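Glutathione S-transferase (PDB 3NIV) probably acts as a zeta-class glutathione transferase that isomerises maleylacetoacetate, a step in the breakdown of tyrosine. Local coordinates at residues E147-L152 / P189-I194. Sequence-based numbering, arbitrary orientation.
Sequences EKLGAL and PIINEI
In the all-helical C-terminal domain of this zeta-class glutathione transferase, Leu149 of the long helix 127-149 packs into the first turns of helix 189-198 against Ile190, Ile191 and Ile194. The contact is wholly apolar, with no hydrogen bond between 147-152 and 189-194, and Leu149 brings most of the surface on its side. Its CG lies 3.7 Å from CG2 of Ile190, and these two side chains run past each other in opposite directions. The leucine and Ile191 side chains cross at about a right angle, bringing Leu149 CD2 to 3.4 Å from Ile191 CG1, tighter than usual for two carbons. Ile194, one helical turn beyond Ile190, meets the leucine tip to tip, its CD1 standing 3.9 Å from Leu149 CD2 and 4.0 Å from Leu149 CD1. In Ile190 (chi1 -54°), CG2 is anti to the backbone N and meets CG and CD2 of Leu149, while CG1, beside that N, carries CD1 to Gly150. Leu149 also touches Met99 of helix 90-106 and Cys159. Ile191 packs on Phe142 and Phe145 as well, which extend the same contact along helix 127-149, and Ile191 on Val175 and Ile194 on Leu171 link it to helix 166-180. Glu146, about one turn before Leu149, ties the same helices together: its carboxylate oxygens accept hydrogen bonds at the start of helix 189-198, OE2 from Ile190 N and OE1 from Ile191 N. Leu149 to Leu152 form a type I beta turn, closed by a 3.2 Å bond from Leu152 N to Leu149 O. Within that turn, Gly150 CA receives the end of Ile190, whose CD1 approaches it to 4.1 Å.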
loop_
_atom_site.group_PDB
_atom_site.type_symbol
_atom_site.label_atom_id
_atom_site.label_comp_id
_atom_site.label_asym_id
_atom_site.label_seq_id
_atom_site.Cartn_x
_atom_site.Cartn_y
_atom_site.Cartn_z
ATOM N N GLU A 147 7.470 4.336 -16.741
ATOM C CA GLU A 147 6.921 5.638 -17.068
ATOM C C GLU A 147 7.482 6.751 -16.190
ATOM O O GLU A 147 8.177 7.648 -16.664
ATOM C CB GLU A 147 5.406 5.587 -16.893
ATOM C CG GLU A 147 4.637 5.734 -18.170
ATOM C CD GLU A 147 4.559 7.178 -18.589
ATOM O OE1 GLU A 147 4.824 7.470 -19.772
ATOM O OE2 GLU A 147 4.252 8.026 -17.724
ATOM N N LYS A 148 7.155 6.703 -14.907
ATOM C CA LYS A 148 7.543 7.776 -14.006
ATOM C C LYS A 148 9.061 7.777 -13.877
ATOM O O LYS A 148 9.689 8.807 -13.642
ATOM C CB LYS A 148 6.855 7.608 -12.654
ATOM C CG LYS A 148 5.328 7.602 -12.760
ATOM C CD LYS A 148 4.661 7.059 -11.494
ATOM C CE LYS A 148 4.149 8.164 -10.577
ATOM N NZ LYS A 148 2.842 8.739 -11.031
ATOM N N LEU A 149 9.643 6.603 -14.063
ATOM C CA LEU A 149 11.083 6.437 -14.024
ATOM C C LEU A 149 11.709 7.370 -15.059
ATOM O O LEU A 149 12.715 8.048 -14.797
ATOM C CB LEU A 149 11.410 4.985 -14.361
ATOM C CG LEU A 149 12.495 4.255 -13.587
ATOM C CD1 LEU A 149 12.492 4.584 -12.115
ATOM C CD2 LEU A 149 12.314 2.764 -13.808
ATOM N N GLY A 150 11.077 7.408 -16.230
ATOM C CA GLY A 150 11.547 8.204 -17.344
ATOM C C GLY A 150 11.482 9.711 -17.159
ATOM O O GLY A 150 11.982 10.448 -18.002
ATOM N N ALA A 151 10.876 10.182 -16.075
ATOM C CA ALA A 151 10.788 11.624 -15.848
ATOM C C ALA A 151 11.812 12.093 -14.815
ATOM O O ALA A 151 11.926 13.292 -14.541
ATOM C CB ALA A 151 9.365 12.033 -15.430
ATOM N N LEU A 152 12.561 11.147 -14.253
ATOM C CA LEU A 152 13.550 11.475 -13.235
ATOM C C LEU A 152 14.989 11.370 -13.746
ATOM O O LEU A 152 15.280 10.697 -14.741
ATOM C CB LEU A 152 13.371 10.584 -12.008
ATOM C CG LEU A 152 11.962 10.444 -11.427
ATOM C CD1 LEU A 152 11.970 9.445 -10.277
ATOM C CD2 LEU A 152 11.398 11.786 -10.960
ATOM N N PRO A 189 13.933 -1.078 -19.900
ATOM C CA PRO A 189 15.389 -0.888 -19.868
ATOM C C PRO A 189 15.893 -0.219 -18.586
ATOM O O PRO A 189 16.859 -0.699 -17.991
ATOM C CB PRO A 189 15.651 0.037 -21.061
ATOM C CG PRO A 189 14.437 -0.057 -21.914
ATOM C CD PRO A 189 13.302 -0.372 -21.029
ATOM N N ILE A 190 15.257 0.876 -18.173
ATOM C CA ILE A 190 15.725 1.603 -16.996
ATOM C C ILE A 190 15.609 0.716 -15.774
ATOM O O ILE A 190 16.509 0.667 -14.929
ATOM C CB ILE A 190 14.934 2.892 -16.740
ATOM C CG1 ILE A 190 14.920 3.787 -17.978
ATOM C CG2 ILE A 190 15.515 3.634 -15.547
ATOM C CD1 ILE A 190 14.212 5.122 -17.740
ATOM N N ILE A 191 14.490 0.008 -15.694
ATOM C CA ILE A 191 14.263 -0.932 -14.608
ATOM C C ILE A 191 15.287 -2.060 -14.633
ATOM O O ILE A 191 15.877 -2.409 -13.605
ATOM C CB ILE A 191 12.843 -1.525 -14.673
ATOM C CG1 ILE A 191 11.858 -0.570 -13.980
ATOM C CG2 ILE A 191 12.824 -2.902 -14.030
ATOM C CD1 ILE A 191 10.383 -0.809 -14.324
ATOM N N ASN A 192 15.488 -2.630 -15.813
ATOM C CA ASN A 192 16.486 -3.678 -15.992
ATOM C C ASN A 192 17.880 -3.221 -15.543
ATOM O O ASN A 192 18.615 -3.994 -14.930
ATOM C CB ASN A 192 16.488 -4.195 -17.441
ATOM C CG ASN A 192 15.230 -4.988 -17.771
ATOM O OD1 ASN A 192 14.561 -5.493 -16.867
ATOM N ND2 ASN A 192 14.901 -5.101 -19.056
ATOM N N GLU A 193 18.220 -1.962 -15.822
ATOM C CA GLU A 193 19.499 -1.395 -15.391
ATOM C C GLU A 193 19.582 -1.251 -13.884
ATOM O O GLU A 193 20.594 -1.624 -13.282
ATOM C CB GLU A 193 19.717 -0.016 -16.000
ATOM C CG GLU A 193 19.823 0.014 -17.497
ATOM C CD GLU A 193 19.763 1.430 -18.039
ATOM O OE1 GLU A 193 19.486 2.364 -17.246
ATOM O OE2 GLU A 193 19.990 1.610 -19.257
ATOM N N ILE A 194 18.533 -0.680 -13.286
ATOM C CA ILE A 194 18.502 -0.430 -11.845
ATOM C C ILE A 194 18.608 -1.728 -11.072
ATOM O O ILE A 194 19.398 -1.845 -10.134
ATOM C CB ILE A 194 17.184 0.259 -11.415
ATOM C CG1 ILE A 194 17.080 1.656 -12.023
ATOM C CG2 ILE A 194 17.094 0.338 -9.905
ATOM C CD1 ILE A 194 15.712 2.307 -11.859
#